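PDB 4R5O: quinonprotein alcohol dehydrogenase-like protein from Bacteroides thetaiotaomicron VPI-5482, which is of unknown function but pairs an immunoglobulin-like beta-sandwich with a seven-bladed beta-propeller and binds calcium ions. Local coordinates for residues Asp125-Gly137 and Arg164-Tyr177. Sequence-based numbering, arbitrary orientation.
Sequences DCYASLNAGKTLG and RDHFYIVDAKTLYY
The single side-chain amide of Asn131 binds the backbone of both Leu175 and Tyr177, joining the loop after the short helix 126-129 to the turn after strand 167-171 of a four-stranded beta-propeller blade. Its ND2 donates to Leu175 O (3.0 Å) across the contact and to Tyr127 O in its own segment, both acceptors close to the amide plane, while OD1 receives Tyr177 N at 2.9 Å, nearly straight at 167°. Two donated bonds and one accepted bond thus fix the rotation of the amide, a worked example of one side chain tying two loops together through backbone atoms of both. Leu175, which also rests on Phe112 of the preceding blade, meets Leu130 CD1 through CB and Cys126 CB through CD2. Tyr127, its CG anti to the backbone N (chi1 -179°), brings CE1 to Val170 CG2 (3.8 Å). Lys134 lays its CD and CE off-centre over one face of the Tyr177 ring, whose hydroxyl is hydrogen-bonded with Ser180 OG. At the far end Arg164 clasps two successive carbonyls in its guanidinium plane, and its NH2 also donates to Tyr168 OH; a leucine here would probably leave all three without these donors. NH2 meets Leu136 O at 3.1 Å, and NH1 lies 2.6 Å from Gly137 O.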
ATOM      1  N   ASP A 125       4.217   1.560 -10.501  1.00 48.74           N
ATOM      2  CA  ASP A 125       2.779   1.631 -10.747  1.00 47.51           C
ATOM      3  C   ASP A 125       2.239   0.273 -11.237  1.00 49.57           C
ATOM      4  O   ASP A 125       1.645   0.160 -12.298  1.00 49.76           O
ATOM      5  CB  ASP A 125       2.475   2.755 -11.766  1.00 49.34           C
ATOM      6  CG  ASP A 125       1.024   3.152 -11.909  1.00 57.04           C
ATOM      7  OD1 ASP A 125       0.209   2.748 -11.049  1.00 57.63           O
ATOM      8  OD2 ASP A 125       0.708   3.918 -12.852  1.00 60.01           O
ATOM      9  N   CYS A 126       2.398  -0.734 -10.403  1.00 45.13           N
ATOM     10  CA  CYS A 126       1.893  -2.075 -10.621  1.00 44.55           C
ATOM     11  C   CYS A 126       0.368  -2.082 -10.488  1.00 44.64           C
ATOM     12  O   CYS A 126      -0.303  -3.012 -10.942  1.00 43.12           O
ATOM     13  CB  CYS A 126       2.544  -3.034  -9.628  1.00 45.80           C
ATOM     14  SG  CYS A 126       4.325  -3.266  -9.881  1.00 51.21           S
ATOM     15  N   TYR A 127      -0.185  -1.060  -9.829  1.00 39.52           N
ATOM     16  CA  TYR A 127      -1.625  -0.993  -9.622  1.00 37.26           C
ATOM     17  C   TYR A 127      -2.319  -0.747 -10.965  1.00 43.73           C
ATOM     18  O   TYR A 127      -3.277  -1.442 -11.275  1.00 43.89           O
ATOM     19  CB  TYR A 127      -1.986   0.079  -8.593  1.00 35.81           C
ATOM     20  CG  TYR A 127      -3.474   0.154  -8.356  1.00 36.18           C
ATOM     21  CD1 TYR A 127      -4.116  -0.757  -7.511  1.00 38.02           C
ATOM     22  CD2 TYR A 127      -4.256   1.096  -9.019  1.00 35.65           C
ATOM     23  CE1 TYR A 127      -5.501  -0.716  -7.330  1.00 38.07           C
ATOM     24  CE2 TYR A 127      -5.633   1.139  -8.851  1.00 35.14           C
ATOM     25  CZ  TYR A 127      -6.249   0.250  -7.994  1.00 39.76           C
ATOM     26  OH  TYR A 127      -7.600   0.352  -7.857  1.00 40.34           O
ATOM     27  N   ALA A 128      -1.812   0.193 -11.774  1.00 41.82           N
ATOM     28  CA  ALA A 128      -2.390   0.507 -13.072  1.00 42.48           C
ATOM     29  C   ALA A 128      -2.308  -0.701 -14.041  1.00 48.08           C
ATOM     30  O   ALA A 128      -3.363  -1.164 -14.486  1.00 48.01           O
ATOM     31  CB  ALA A 128      -1.687   1.716 -13.678  1.00 43.43           C
ATOM     32  N   SER A 129      -1.068  -1.239 -14.308  1.00 44.26           N
ATOM     33  CA  SER A 129      -0.791  -2.335 -15.250  1.00 43.62           C
ATOM     34  C   SER A 129      -1.587  -3.623 -14.907  1.00 46.04           C
ATOM     35  O   SER A 129      -1.937  -4.351 -15.838  1.00 50.30           O
ATOM     36  CB  SER A 129       0.707  -2.655 -15.338  1.00 46.66           C
ATOM     37  OG  SER A 129       1.356  -2.932 -14.113  1.00 50.92           O
ATOM     38  N   LEU A 130      -1.930  -3.866 -13.646  1.00 37.88           N
ATOM     39  CA  LEU A 130      -2.774  -4.997 -13.207  1.00 37.54           C
ATOM     40  C   LEU A 130      -4.294  -4.606 -13.075  1.00 42.17           C
ATOM     41  O   LEU A 130      -5.098  -5.461 -12.677  1.00 39.87           O
ATOM     42  CB  LEU A 130      -2.294  -5.535 -11.833  1.00 37.02           C
ATOM     43  CG  LEU A 130      -0.970  -6.280 -11.736  1.00 40.32           C
ATOM     44  CD1 LEU A 130      -0.415  -6.183 -10.338  1.00 39.61           C
ATOM     45  CD2 LEU A 130      -1.124  -7.717 -12.161  1.00 40.00           C
ATOM     46  N   ASN A 131      -4.683  -3.324 -13.349  1.00 39.69           N
ATOM     47  CA  ASN A 131      -6.085  -2.931 -13.161  1.00 40.46           C
ATOM     48  C   ASN A 131      -6.585  -2.036 -14.280  1.00 46.74           C
ATOM     49  O   ASN A 131      -7.415  -1.150 -14.046  1.00 47.41           O
ATOM     50  CB  ASN A 131      -6.306  -2.215 -11.805  1.00 37.98           C
ATOM     51  CG  ASN A 131      -6.205  -3.172 -10.656  1.00 52.11           C
ATOM     52  OD1 ASN A 131      -7.155  -3.911 -10.361  1.00 48.76           O
ATOM     53  ND2 ASN A 131      -5.013  -3.284 -10.079  1.00 36.18           N
ATOM     54  N   ALA A 132      -6.148  -2.327 -15.499  1.00 42.82           N
ATOM     55  CA  ALA A 132      -6.566  -1.646 -16.722  1.00 42.60           C
ATOM     56  C   ALA A 132      -6.459  -0.122 -16.600  1.00 46.13           C
ATOM     57  O   ALA A 132      -7.384   0.597 -16.990  1.00 46.68           O
ATOM     58  CB  ALA A 132      -8.007  -2.040 -17.074  1.00 43.01           C
ATOM     59  N   GLY A 133      -5.337   0.355 -16.086  1.00 42.49           N
ATOM     60  CA  GLY A 133      -5.079   1.783 -15.973  1.00 43.32           C
ATOM     61  C   GLY A 133      -5.774   2.522 -14.857  1.00 52.46           C
ATOM     62  O   GLY A 133      -5.668   3.747 -14.820  1.00 56.35           O
ATOM     63  N   LYS A 134      -6.486   1.810 -13.927  1.00 48.02           N
ATOM     64  CA  LYS A 134      -7.155   2.432 -12.784  1.00 46.47           C
ATOM     65  C   LYS A 134      -6.161   3.186 -11.938  1.00 53.59           C
ATOM     66  O   LYS A 134      -4.997   2.779 -11.817  1.00 54.93           O
ATOM     67  CB  LYS A 134      -7.904   1.411 -11.893  1.00 47.04           C
ATOM     68  CG  LYS A 134      -9.232   0.894 -12.405  1.00 50.23           C
ATOM     69  CD  LYS A 134      -9.941   0.075 -11.291  1.00 59.84           C
ATOM     70  CE  LYS A 134     -11.155  -0.677 -11.803  1.00 72.98           C
ATOM     71  NZ  LYS A 134     -10.806  -1.670 -12.878  1.00 78.09           N
ATOM     72  N   THR A 135      -6.624   4.273 -11.328  1.00 50.42           N
ATOM     73  CA  THR A 135      -5.809   5.085 -10.439  1.00 48.75           C
ATOM     74  C   THR A 135      -6.495   5.110  -9.073  1.00 48.79           C
ATOM     75  O   THR A 135      -7.685   4.820  -8.954  1.00 46.30           O
ATOM     76  CB  THR A 135      -5.577   6.477 -11.039  1.00 56.65           C
ATOM     77  OG1 THR A 135      -4.794   7.226 -10.119  1.00 64.98           O
ATOM     78  CG2 THR A 135      -6.871   7.238 -11.333  1.00 52.59           C
ATOM     79  N   LEU A 136      -5.707   5.400  -8.043  1.00 45.99           N
ATOM     80  CA  LEU A 136      -6.148   5.503  -6.649  1.00 44.43           C
ATOM     81  C   LEU A 136      -6.413   6.980  -6.275  1.00 49.73           C
ATOM     82  O   LEU A 136      -6.844   7.245  -5.149  1.00 49.74           O
ATOM     83  CB  LEU A 136      -5.096   4.889  -5.710  1.00 43.24           C
ATOM     84  CG  LEU A 136      -4.800   3.411  -5.838  1.00 45.88           C
ATOM     85  CD1 LEU A 136      -3.525   3.051  -5.125  1.00 44.97           C
ATOM     86  CD2 LEU A 136      -5.926   2.591  -5.311  1.00 49.71           C
ATOM     87  N   GLY A 137      -6.159   7.899  -7.231  1.00 46.75           N
ATOM     88  CA  GLY A 137      -6.363   9.344  -7.139  1.00 46.80           C
ATOM     89  C   GLY A 137      -5.695  10.035  -5.969  1.00 50.39           C
ATOM     90  O   GLY A 137      -6.280  10.931  -5.359  1.00 51.76           O
ATOM     91  N   ARG A 164     -16.021  11.673  -4.587  1.00 32.86           N
ATOM     92  CA  ARG A 164     -15.072  10.702  -5.107  1.00 31.52           C
ATOM     93  C   ARG A 164     -14.956   9.555  -4.130  1.00 38.86           C
ATOM     94  O   ARG A 164     -15.398   9.684  -2.998  1.00 40.87           O
ATOM     95  CB  ARG A 164     -13.702  11.319  -5.383  1.00 26.29           C
ATOM     96  CG  ARG A 164     -13.041  11.941  -4.164  1.00 28.21           C
ATOM     97  CD  ARG A 164     -11.551  12.007  -4.364  1.00 28.43           C
ATOM     98  NE  ARG A 164     -10.983  10.674  -4.441  1.00 26.32           N
ATOM     99  CZ  ARG A 164      -9.713  10.404  -4.685  1.00 50.85           C
ATOM    100  NH1 ARG A 164      -8.849  11.389  -4.926  1.00 37.12           N
ATOM    101  NH2 ARG A 164      -9.294   9.141  -4.711  1.00 36.35           N
ATOM    102  N   ASP A 165     -14.387   8.438  -4.558  1.00 36.06           N
ATOM    103  CA  ASP A 165     -14.147   7.303  -3.690  1.00 35.68           C
ATOM    104  C   ASP A 165     -12.982   7.637  -2.758  1.00 38.99           C
ATOM    105  O   ASP A 165     -11.944   8.149  -3.207  1.00 37.00           O
ATOM    106  CB  ASP A 165     -13.875   6.019  -4.521  1.00 37.07           C
ATOM    107  CG  ASP A 165     -15.105   5.478  -5.253  1.00 41.49           C
ATOM    108  OD1 ASP A 165     -16.236   5.864  -4.887  1.00 41.68           O
ATOM    109  OD2 ASP A 165     -14.933   4.651  -6.166  1.00 43.08           O
ATOM    110  N   HIS A 166     -13.177   7.406  -1.448  1.00 36.18           N
ATOM    111  CA  HIS A 166     -12.124   7.639  -0.447  1.00 34.61           C
ATOM    112  C   HIS A 166     -11.593   6.309   0.095  1.00 38.11           C
ATOM    113  O   HIS A 166     -10.416   6.194   0.423  1.00 37.50           O
ATOM    114  CB  HIS A 166     -12.632   8.509   0.701  1.00 33.76           C
ATOM    115  CG  HIS A 166     -13.268   9.769   0.229  1.00 35.75           C
ATOM    116  ND1 HIS A 166     -14.652   9.897   0.162  1.00 36.61           N
ATOM    117  CD2 HIS A 166     -12.697  10.882  -0.276  1.00 36.24           C
ATOM    118  CE1 HIS A 166     -14.874  11.112  -0.306  1.00 35.60           C
ATOM    119  NE2 HIS A 166     -13.729  11.740  -0.597  1.00 36.15           N
ATOM    120  N   PHE A 167     -12.455   5.307   0.160  1.00 34.78           N
ATOM    121  CA  PHE A 167     -12.085   4.017   0.713  1.00 34.76           C
ATOM    122  C   PHE A 167     -12.018   2.972  -0.393  1.00 40.33           C
ATOM    123  O   PHE A 167     -12.956   2.826  -1.170  1.00 41.61           O
ATOM    124  CB  PHE A 167     -13.107   3.622   1.796  1.00 36.40           C
ATOM    125  CG  PHE A 167     -12.713   2.419   2.604  1.00 37.73           C
ATOM    126  CD1 PHE A 167     -11.971   2.562   3.772  1.00 39.68           C
ATOM    127  CD2 PHE A 167     -13.095   1.142   2.209  1.00 39.72           C
ATOM    128  CE1 PHE A 167     -11.600   1.448   4.517  1.00 39.95           C
ATOM    129  CE2 PHE A 167     -12.703   0.026   2.942  1.00 42.26           C
ATOM    130  CZ  PHE A 167     -11.965   0.187   4.096  1.00 40.06           C
ATOM    131  N   TYR A 168     -10.908   2.252  -0.457  1.00 36.80           N
ATOM    132  CA  TYR A 168     -10.627   1.235  -1.469  1.00 35.78           C
ATOM    133  C   TYR A 168     -10.232  -0.101  -0.851  1.00 40.87           C
ATOM    134  O   TYR A 168      -9.489  -0.120   0.130  1.00 40.78           O
ATOM    135  CB  TYR A 168      -9.478   1.715  -2.379  1.00 35.78           C
ATOM    136  CG  TYR A 168      -9.770   2.980  -3.169  1.00 35.83           C
ATOM    137  CD1 TYR A 168      -9.665   4.234  -2.578  1.00 35.17           C
ATOM    138  CD2 TYR A 168     -10.014   2.928  -4.540  1.00 36.86           C
ATOM    139  CE1 TYR A 168      -9.912   5.394  -3.302  1.00 33.14           C
ATOM    140  CE2 TYR A 168     -10.274   4.082  -5.274  1.00 37.16           C
ATOM    141  CZ  TYR A 168     -10.208   5.313  -4.655  1.00 42.46           C
ATOM    142  OH  TYR A 168     -10.429   6.444  -5.410  1.00 49.30           O
ATOM    143  N   ILE A 169     -10.720  -1.216  -1.439  1.00 37.06           N
ATOM    144  CA  ILE A 169     -10.337  -2.573  -1.072  1.00 36.13           C
ATOM    145  C   ILE A 169      -9.589  -3.143  -2.267  1.00 40.79           C
ATOM    146  O   ILE A 169     -10.134  -3.223  -3.378  1.00 41.85           O
ATOM    147  CB  ILE A 169     -11.477  -3.509  -0.594  1.00 39.26           C
ATOM    148  CG1 ILE A 169     -12.414  -2.845   0.427  1.00 39.18           C
ATOM    149  CG2 ILE A 169     -10.885  -4.866  -0.082  1.00 38.91           C
ATOM    150  CD1 ILE A 169     -13.633  -3.676   0.735  1.00 42.07           C
ATOM    151  N   VAL A 170      -8.315  -3.473  -2.032  1.00 36.77           N
ATOM    152  CA  VAL A 170      -7.355  -4.023  -2.995  1.00 35.67           C
ATOM    153  C   VAL A 170      -6.894  -5.360  -2.447  1.00 40.35           C
ATOM    154  O   VAL A 170      -6.554  -5.427  -1.270  1.00 41.07           O
ATOM    155  CB  VAL A 170      -6.175  -3.022  -3.243  1.00 37.13           C
ATOM    156  CG1 VAL A 170      -5.101  -3.619  -4.154  1.00 36.17           C
ATOM    157  CG2 VAL A 170      -6.676  -1.683  -3.795  1.00 36.06           C
ATOM    158  N   ASP A 171      -6.926  -6.432  -3.264  1.00 36.58           N
ATOM    159  CA  ASP A 171      -6.429  -7.730  -2.824  1.00 36.43           C
ATOM    160  C   ASP A 171      -4.901  -7.624  -2.545  1.00 38.42           C
ATOM    161  O   ASP A 171      -4.161  -7.075  -3.371  1.00 34.80           O
ATOM    162  CB  ASP A 171      -6.747  -8.824  -3.850  1.00 38.43           C
ATOM    163  CG  ASP A 171      -6.304 -10.195  -3.392  1.00 47.46           C
ATOM    164  OD1 ASP A 171      -6.742 -10.631  -2.302  1.00 48.00           O
ATOM    165  OD2 ASP A 171      -5.515 -10.825  -4.111  1.00 56.13           O
ATOM    166  N   ALA A 172      -4.448  -8.089  -1.361  1.00 36.75           N
ATOM    167  CA  ALA A 172      -3.043  -7.929  -0.960  1.00 36.79           C
ATOM    168  C   ALA A 172      -2.093  -8.819  -1.755  1.00 44.20           C
ATOM    169  O   ALA A 172      -1.005  -8.356  -2.054  1.00 45.62           O
ATOM    170  CB  ALA A 172      -2.876  -8.220   0.512  1.00 37.03           C
ATOM    171  N   LYS A 173      -2.484 -10.048  -2.120  1.00 43.60           N
ATOM    172  CA  LYS A 173      -1.620 -10.974  -2.851  1.00 45.46           C
ATOM    173  C   LYS A 173      -1.477 -10.582  -4.339  1.00 50.45           C
ATOM    174  O   LYS A 173      -0.363 -10.623  -4.883  1.00 51.22           O
ATOM    175  CB  LYS A 173      -2.158 -12.427  -2.753  1.00 49.54           C
ATOM    176  CG  LYS A 173      -1.155 -13.465  -3.277  1.00 66.95           C
ATOM    177  CD  LYS A 173      -1.612 -14.923  -3.152  1.00 74.75           C
ATOM    178  CE  LYS A 173      -0.498 -15.921  -3.436  1.00 81.63           C
ATOM    179  NZ  LYS A 173       0.666 -15.788  -2.486  1.00 86.56           N
ATOM    180  N   THR A 174      -2.593 -10.232  -4.993  1.00 46.00           N
ATOM    181  CA  THR A 174      -2.614  -9.965  -6.427  1.00 44.92           C
ATOM    182  C   THR A 174      -2.551  -8.496  -6.793  1.00 48.51           C
ATOM    183  O   THR A 174      -2.132  -8.197  -7.915  1.00 51.70           O
ATOM    184  CB  THR A 174      -3.886 -10.529  -7.034  1.00 48.84           C
ATOM    185  OG1 THR A 174      -5.005  -9.956  -6.350  1.00 42.52           O
ATOM    186  CG2 THR A 174      -3.937 -12.049  -6.970  1.00 45.41           C
ATOM    187  N   LEU A 175      -3.005  -7.589  -5.908  1.00 41.68           N
ATOM    188  CA  LEU A 175      -3.056  -6.123  -6.117  1.00 39.68           C
ATOM    189  C   LEU A 175      -4.279  -5.781  -7.001  1.00 44.45           C
ATOM    190  O   LEU A 175      -4.404  -4.671  -7.514  1.00 45.52           O
ATOM    191  CB  LEU A 175      -1.736  -5.582  -6.725  1.00 39.01           C
ATOM    192  CG  LEU A 175      -1.290  -4.209  -6.303  1.00 41.80           C
ATOM    193  CD1 LEU A 175      -1.084  -4.126  -4.752  1.00 41.94           C
ATOM    194  CD2 LEU A 175      -0.036  -3.846  -6.993  1.00 39.94           C
ATOM    195  N   TYR A 176      -5.206  -6.732  -7.131  1.00 41.23           N
ATOM    196  CA  TYR A 176      -6.443  -6.570  -7.875  1.00 41.04           C
ATOM    197  C   TYR A 176      -7.406  -5.724  -7.077  1.00 44.94           C
ATOM    198  O   TYR A 176      -7.592  -5.958  -5.877  1.00 45.09           O
ATOM    199  CB  TYR A 176      -7.089  -7.938  -8.220  1.00 42.91           C
ATOM    200  CG  TYR A 176      -6.348  -8.873  -9.164  1.00 47.72           C
ATOM    201  CD1 TYR A 176      -5.138  -8.503  -9.748  1.00 50.48           C
ATOM    202  CD2 TYR A 176      -6.870 -10.124  -9.491  1.00 49.43           C
ATOM    203  CE1 TYR A 176      -4.454  -9.363 -10.608  1.00 52.13           C
ATOM    204  CE2 TYR A 176      -6.208 -10.982 -10.375  1.00 50.72           C
ATOM    205  CZ  TYR A 176      -5.001 -10.595 -10.935  1.00 58.49           C
ATOM    206  OH  TYR A 176      -4.336 -11.420 -11.817  1.00 57.78           O
ATOM    207  N   TYR A 177      -8.020  -4.745  -7.743  1.00 39.70           N
ATOM    208  CA  TYR A 177      -9.046  -3.893  -7.198  1.00 39.16           C
ATOM    209  C   TYR A 177     -10.273  -4.742  -6.874  1.00 46.38           C
ATOM    210  O   TYR A 177     -10.659  -5.575  -7.688  1.00 49.07           O
ATOM    211  CB  TYR A 177      -9.357  -2.766  -8.207  1.00 39.66           C
ATOM    212  CG  TYR A 177     -10.614  -1.970  -7.909  1.00 40.64           C
ATOM    213  CD1 TYR A 177     -10.584  -0.864  -7.059  1.00 41.38           C
ATOM    214  CD2 TYR A 177     -11.828  -2.315  -8.484  1.00 41.01           C
ATOM    215  CE1 TYR A 177     -11.738  -0.129  -6.790  1.00 41.67           C
ATOM    216  CE2 TYR A 177     -12.988  -1.605  -8.208  1.00 41.92           C
ATOM    217  CZ  TYR A 177     -12.941  -0.500  -7.376  1.00 49.51           C
ATOM    218  OH  TYR A 177     -14.113   0.189  -7.143  1.00 47.34           O
TER